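PDB 5H3G: putative Acyl-CoA binding protein (ACBP) from Oryza sativa Japonica Group, which binds medium- and long-chain acyl-CoA esters with high affinity, also binds phosphatidic acid and phosphatidylcholine in vitro, and may take part in phospholipid biosynthesis. Local coordinates for residues A[36-41]-A[61-66]; A[30-35]-A[76-81]. All coordinates share one frame; numbering follows the deposited sequence.

How the contacts relate
Both contacts use helix 26-41 of this four-helix acyl-CoA-binding domain. Contact 2 joins its middle, residues 30-35, to helix 71-92. Contact 1 joins its C-terminal end, residues 36-41, to the last part of helix 57-64 and what follows. Their centres lie about 8 Å apart. Both segments of contact 1 fall between the two segments of contact 2 in the sequence. The two also touch: V66 CG1 meets L35 CD2 at 3.8 Å. Helix 26-41 thus packs against both helices that follow it in the chain. The contacts hold Y33 to K37 and Y78, which probably bind acyl-CoA, judging by similarity.

Contact 1 (A[36-41]-A[61-66])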
loop_
_atom_site.group_PDB
_atom_site.type_symbol
_atom_site.label_atom_id
_atom_site.label_comp_id
_atom_site.label_asym_id
_atom_site.label_seq_id
_atom_site.Cartn_x
_atom_site.Cartn_y
_atom_site.Cartn_z
ATOM N N TYR A 36 2.767 -0.918 -0.774
ATOM C CA TYR A 36 3.544 -1.807 0.077
ATOM C C TYR A 36 4.470 -2.685 -0.752
ATOM O O TYR A 36 5.648 -2.856 -0.415
ATOM C CB TYR A 36 2.613 -2.672 0.922
ATOM C CG TYR A 36 3.362 -3.491 1.950
ATOM C CD1 TYR A 36 3.694 -2.954 3.179
ATOM C CD2 TYR A 36 3.760 -4.793 1.672
ATOM C CE1 TYR A 36 4.381 -3.705 4.133
ATOM C CE2 TYR A 36 4.455 -5.544 2.600
ATOM C CZ TYR A 36 4.766 -4.996 3.839
ATOM O OH TYR A 36 5.448 -5.742 4.773
ATOM N N LYS A 37 3.946 -3.276 -1.828
ATOM C CA LYS A 37 4.796 -4.020 -2.754
ATOM C C LYS A 37 5.934 -3.150 -3.274
ATOM O O LYS A 37 7.108 -3.541 -3.230
ATOM C CB LYS A 37 3.962 -4.546 -3.915
ATOM C CG LYS A 37 2.887 -5.559 -3.511
ATOM C CD LYS A 37 3.504 -6.767 -2.822
ATOM C CE LYS A 37 4.526 -7.498 -3.692
ATOM N NZ LYS A 37 4.809 -8.850 -3.108
ATOM N N GLN A 38 5.596 -1.982 -3.810
ATOM C CA GLN A 38 6.617 -1.109 -4.388
ATOM C C GLN A 38 7.667 -0.720 -3.356
ATOM O O GLN A 38 8.870 -0.719 -3.650
ATOM C CB GLN A 38 5.957 0.138 -4.968
ATOM C CG GLN A 38 6.930 0.976 -5.779
ATOM C CD GLN A 38 7.351 0.290 -7.067
ATOM O OE1 GLN A 38 6.680 -0.621 -7.564
ATOM N NE2 GLN A 38 8.482 0.725 -7.620
ATOM N N ALA A 39 7.230 -0.419 -2.132
ATOM C CA ALA A 39 8.133 0.027 -1.072
ATOM C C ALA A 39 9.119 -1.057 -0.660
ATOM O O ALA A 39 10.288 -0.769 -0.386
ATOM C CB ALA A 39 7.317 0.473 0.139
ATOM N N THR A 40 8.672 -2.308 -0.593
ATOM C CA THR A 40 9.499 -3.378 -0.062
ATOM C C THR A 40 10.277 -4.128 -1.137
ATOM O O THR A 40 11.446 -4.446 -0.924
ATOM C CB THR A 40 8.644 -4.368 0.733
ATOM O OG1 THR A 40 7.587 -4.866 -0.097
ATOM C CG2 THR A 40 8.038 -3.698 1.954
ATOM N N VAL A 41 9.686 -4.410 -2.299
ATOM C CA VAL A 41 10.356 -5.235 -3.299
ATOM C C VAL A 41 10.562 -4.518 -4.627
ATOM O O VAL A 41 11.187 -5.090 -5.530
ATOM C CB VAL A 41 9.629 -6.578 -3.520
ATOM C CG1 VAL A 41 9.660 -7.394 -2.240
ATOM C CG2 VAL A 41 8.206 -6.372 -3.980
ATOM N N ASP A 61 -2.475 -4.635 -10.991
ATOM C CA ASP A 61 -2.650 -3.297 -11.551
ATOM C C ASP A 61 -2.294 -2.215 -10.538
ATOM O O ASP A 61 -1.704 -1.189 -10.893
ATOM C CB ASP A 61 -4.088 -3.109 -12.035
ATOM C CG ASP A 61 -4.359 -3.795 -13.368
ATOM O OD1 ASP A 61 -3.407 -4.221 -14.057
ATOM O OD2 ASP A 61 -5.545 -3.902 -13.739
ATOM N N ALA A 62 -2.649 -2.419 -9.265
ATOM C CA ALA A 62 -2.326 -1.414 -8.262
ATOM C C ALA A 62 -0.821 -1.284 -8.095
ATOM O O ALA A 62 -0.301 -0.188 -7.861
ATOM C CB ALA A 62 -2.986 -1.775 -6.927
ATOM N N TRP A 63 -0.104 -2.399 -8.203
ATOM C CA TRP A 63 1.346 -2.380 -8.063
ATOM C C TRP A 63 1.992 -1.770 -9.304
ATOM O O TRP A 63 2.877 -0.913 -9.202
ATOM C CB TRP A 63 1.817 -3.815 -7.811
ATOM C CG TRP A 63 3.254 -4.036 -7.535
ATOM C CD1 TRP A 63 4.227 -3.101 -7.336
ATOM C CD2 TRP A 63 3.886 -5.312 -7.409
ATOM N NE1 TRP A 63 5.438 -3.726 -7.109
ATOM C CE2 TRP A 63 5.249 -5.083 -7.148
ATOM C CE3 TRP A 63 3.427 -6.627 -7.494
ATOM C CZ2 TRP A 63 6.158 -6.128 -6.975
ATOM C CZ3 TRP A 63 4.332 -7.660 -7.331
ATOM C CH2 TRP A 63 5.676 -7.403 -7.072
ATOM N N LYS A 64 1.531 -2.182 -10.483
ATOM C CA LYS A 64 2.012 -1.593 -11.734
ATOM C C LYS A 64 1.864 -0.074 -11.732
ATOM O O LYS A 64 2.722 0.651 -12.263
ATOM C CB LYS A 64 1.248 -2.217 -12.903
ATOM C CG LYS A 64 1.594 -1.673 -14.285
ATOM C CD LYS A 64 3.042 -1.894 -14.649
ATOM C CE LYS A 64 3.304 -1.487 -16.099
ATOM N NZ LYS A 64 4.691 -1.821 -16.550
ATOM N N ALA A 65 0.797 0.427 -11.108
ATOM C CA ALA A 65 0.498 1.852 -11.155
ATOM C C ALA A 65 1.536 2.707 -10.441
ATOM O O ALA A 65 1.637 3.906 -10.734
ATOM C CB ALA A 65 -0.884 2.120 -10.561
ATOM N N VAL A 66 2.303 2.146 -9.514
ATOM C CA VAL A 66 3.306 2.919 -8.795
ATOM C C VAL A 66 4.716 2.520 -9.223
ATOM O O VAL A 66 5.686 2.812 -8.527
ATOM C CB VAL A 66 3.113 2.805 -7.274
ATOM C CG1 VAL A 66 1.845 3.531 -6.859
ATOM C CG2 VAL A 66 3.018 1.320 -6.857
HETATM O O HOH W 1 5.585 -1.564 -10.002
#
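K37 CA and W63 CA form the nearest CA pair across the two segments, 6.5 Å apart. Segment 36-41 is the last part of helix 26-41. Segment 61-66 carries the last part of helix 57-64 and runs on into a turn. The indole of W63 reaches across to K37, Q38 and V41. Its CG lies anti to the backbone N (chi1 -176°), which sends the ring toward the other helix. K37 lies over one face. Its CB is 3.4 Å from the centroid of the five-membered ring of W63, almost on the ring normal, a CH-pi contact. The K37 chain bends at chi2 and chi3, so that CE lies over the outer CZ3-CH2 bond, 3.6 Å from W63 CH2. V41 CG2 packs obliquely on W63 CZ2 at 3.6 Å. Q38 OE1 sits at the indole edge, with the amide plane 65° from the ring. A water links the segments, donating to Q38 OE1 at 2.8 Å and to W63 O at 2.9 Å. Nearer the backbone, Q38 CB meets V66 CG2 at 3.7 Å. The N-H of W63 bonds to G42 O, and Q38 NE2 bonds to D43 OD1 and K69 O. The aliphatic part of K37 is spent on the indole, while its NZ extends past the ring. K37 is a probable acyl-CoA-binding residue by similarity, and the indole is likely to steady its chain.

Contact 2 (A[30-35]-A[76-81]); sequences LILYGL and SDYITK
In L35 and K81 alike, CG stands anti to the carbonyl carbon (chi1 -72° and -66°), which carries each side chain on into the gap between the helices. K81 then bends at chi2 and again at chi4, which folds its amine back toward helix 26-41. The two helices run nearly antiparallel, at 155°, with their axes 9.3 Å apart at closest approach. The two methyls of L35 divide the work: CD2 rests on D77 CB at 3.6 Å, and CD1 packs on K81 CG at 3.8 Å, where the two side chains cross at about a right angle. Nearer the backbone, L35 CB lies 3.9 Å from Y78 CB. One turn earlier, L32 CD2 touches K81 CB at 3.7 Å. L32 O lies in the plane of the Y78 ring, at its edge, 3.8 Å from Y78 CD1. Replacing K81 by an alanine would probably leave L35 CD1 without its covering chain and open a gap at this margin. Outside the pair, Y78 meets the ring of F10 on helix 4-17, while Y33 touches K59 of helix 57-64. Helix 26-41 thus has helix 71-92 on one side and helix 57-64 on another. The interface is held by apolar packing, with the methylenes of a lysine serving as hydrophobic surface. It joins L35 directly to Y78, both probable acyl-CoA-binding residues by similarity, so this packing probably helps to place Y78.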
loop_
_atom_site.group_PDB
_atom_site.type_symbol
_atom_site.label_atom_id
_atom_site.label_comp_id
_atom_site.label_asym_id
_atom_site.label_seq_id
_atom_site.Cartn_x
_atom_site.Cartn_y
_atom_site.Cartn_z
ATOM N N LEU A 30 -6.426 -1.797 -2.061
ATOM C CA LEU A 30 -5.605 -1.985 -3.257
ATOM C C LEU A 30 -4.517 -0.925 -3.349
ATOM O O LEU A 30 -3.383 -1.229 -3.737
ATOM C CB LEU A 30 -6.487 -1.965 -4.507
ATOM C CG LEU A 30 -7.333 -3.209 -4.766
ATOM C CD1 LEU A 30 -8.389 -2.921 -5.813
ATOM C CD2 LEU A 30 -6.410 -4.368 -5.206
ATOM N N ILE A 31 -4.848 0.321 -3.003
ATOM C CA ILE A 31 -3.844 1.382 -3.007
ATOM C C ILE A 31 -2.719 1.049 -2.036
ATOM O O ILE A 31 -1.533 1.177 -2.364
ATOM C CB ILE A 31 -4.499 2.735 -2.685
ATOM C CG1 ILE A 31 -5.328 3.208 -3.882
ATOM C CG2 ILE A 31 -3.441 3.770 -2.306
ATOM C CD1 ILE A 31 -6.334 4.263 -3.538
ATOM N N LEU A 32 -3.072 0.596 -0.831
ATOM C CA LEU A 32 -2.050 0.229 0.144
ATOM C C LEU A 32 -1.234 -0.959 -0.340
ATOM O O LEU A 32 -0.009 -0.993 -0.159
ATOM C CB LEU A 32 -2.688 -0.094 1.501
ATOM C CG LEU A 32 -3.371 1.068 2.222
ATOM C CD1 LEU A 32 -3.749 0.672 3.635
ATOM C CD2 LEU A 32 -2.435 2.271 2.206
ATOM N N TYR A 33 -1.896 -1.951 -0.938
ATOM C CA TYR A 33 -1.177 -3.113 -1.447
ATOM C C TYR A 33 -0.110 -2.685 -2.443
ATOM O O TYR A 33 1.057 -3.072 -2.324
ATOM C CB TYR A 33 -2.156 -4.119 -2.077
ATOM C CG TYR A 33 -1.457 -5.267 -2.797
ATOM C CD1 TYR A 33 -1.060 -6.412 -2.111
ATOM C CD2 TYR A 33 -1.168 -5.187 -4.160
ATOM C CE1 TYR A 33 -0.401 -7.456 -2.775
ATOM C CE2 TYR A 33 -0.500 -6.210 -4.821
ATOM C CZ TYR A 33 -0.132 -7.337 -4.128
ATOM O OH TYR A 33 0.515 -8.348 -4.813
ATOM N N GLY A 34 -0.486 -1.870 -3.424
ATOM C CA GLY A 34 0.479 -1.516 -4.455
ATOM C C GLY A 34 1.683 -0.789 -3.894
ATOM O O GLY A 34 2.825 -1.074 -4.270
ATOM N N LEU A 35 1.448 0.158 -2.985
ATOM C CA LEU A 35 2.552 0.903 -2.397
ATOM C C LEU A 35 3.394 0.017 -1.494
ATOM O O LEU A 35 4.616 0.169 -1.437
ATOM C CB LEU A 35 2.029 2.108 -1.620
ATOM C CG LEU A 35 1.495 3.227 -2.501
ATOM C CD1 LEU A 35 0.728 4.213 -1.632
ATOM C CD2 LEU A 35 2.688 3.867 -3.162
ATOM N N SER A 76 7.287 6.432 1.622
ATOM C CA SER A 76 6.693 7.735 1.866
ATOM C C SER A 76 5.200 7.733 1.584
ATOM O O SER A 76 4.387 8.130 2.430
ATOM C CB SER A 76 7.388 8.773 0.968
ATOM O OG SER A 76 8.780 8.695 1.115
ATOM N N ASP A 77 4.832 7.343 0.371
ATOM C CA ASP A 77 3.431 7.385 -0.018
ATOM C C ASP A 77 2.613 6.433 0.825
ATOM O O ASP A 77 1.520 6.782 1.269
ATOM C CB ASP A 77 3.281 7.034 -1.485
ATOM C CG ASP A 77 3.865 8.073 -2.375
ATOM O OD1 ASP A 77 3.813 9.251 -1.980
ATOM O OD2 ASP A 77 4.388 7.705 -3.442
ATOM N N TYR A 78 3.123 5.215 1.036
ATOM C CA TYR A 78 2.410 4.244 1.866
ATOM C C TYR A 78 2.073 4.852 3.220
ATOM O O TYR A 78 0.928 4.780 3.685
ATOM C CB TYR A 78 3.256 2.968 2.024
ATOM C CG TYR A 78 2.616 1.969 2.965
ATOM C CD1 TYR A 78 1.681 1.060 2.498
ATOM C CD2 TYR A 78 2.909 1.984 4.325
ATOM C CE1 TYR A 78 1.066 0.146 3.372
ATOM C CE2 TYR A 78 2.299 1.085 5.203
ATOM C CZ TYR A 78 1.377 0.182 4.713
ATOM O OH TYR A 78 0.753 -0.699 5.586
ATOM N N ILE A 79 3.064 5.483 3.852
ATOM C CA ILE A 79 2.859 6.103 5.156
ATOM C C ILE A 79 1.773 7.170 5.078
ATOM O O ILE A 79 0.881 7.221 5.931
ATOM C CB ILE A 79 4.181 6.681 5.691
ATOM C CG1 ILE A 79 5.117 5.539 6.098
ATOM C CG2 ILE A 79 3.927 7.578 6.891
ATOM C CD1 ILE A 79 6.574 5.960 6.167
ATOM N N THR A 80 1.823 8.035 4.057
ATOM C CA THR A 80 0.820 9.098 3.988
ATOM C C THR A 80 -0.572 8.528 3.752
ATOM O O THR A 80 -1.550 9.022 4.327
ATOM C CB THR A 80 1.172 10.143 2.919
ATOM O OG1 THR A 80 1.140 9.578 1.598
ATOM C CG2 THR A 80 2.543 10.730 3.189
ATOM N N LYS A 81 -0.689 7.476 2.940
ATOM C CA LYS A 81 -2.008 6.883 2.713
ATOM C C LYS A 81 -2.540 6.208 3.971
ATOM O O LYS A 81 -3.731 6.333 4.291
ATOM C CB LYS A 81 -1.947 5.871 1.564
ATOM C CG LYS A 81 -1.650 6.501 0.204
ATOM C CD LYS A 81 -2.771 7.431 -0.230
ATOM C CE LYS A 81 -2.474 8.062 -1.577
ATOM N NZ LYS A 81 -1.918 7.070 -2.528
#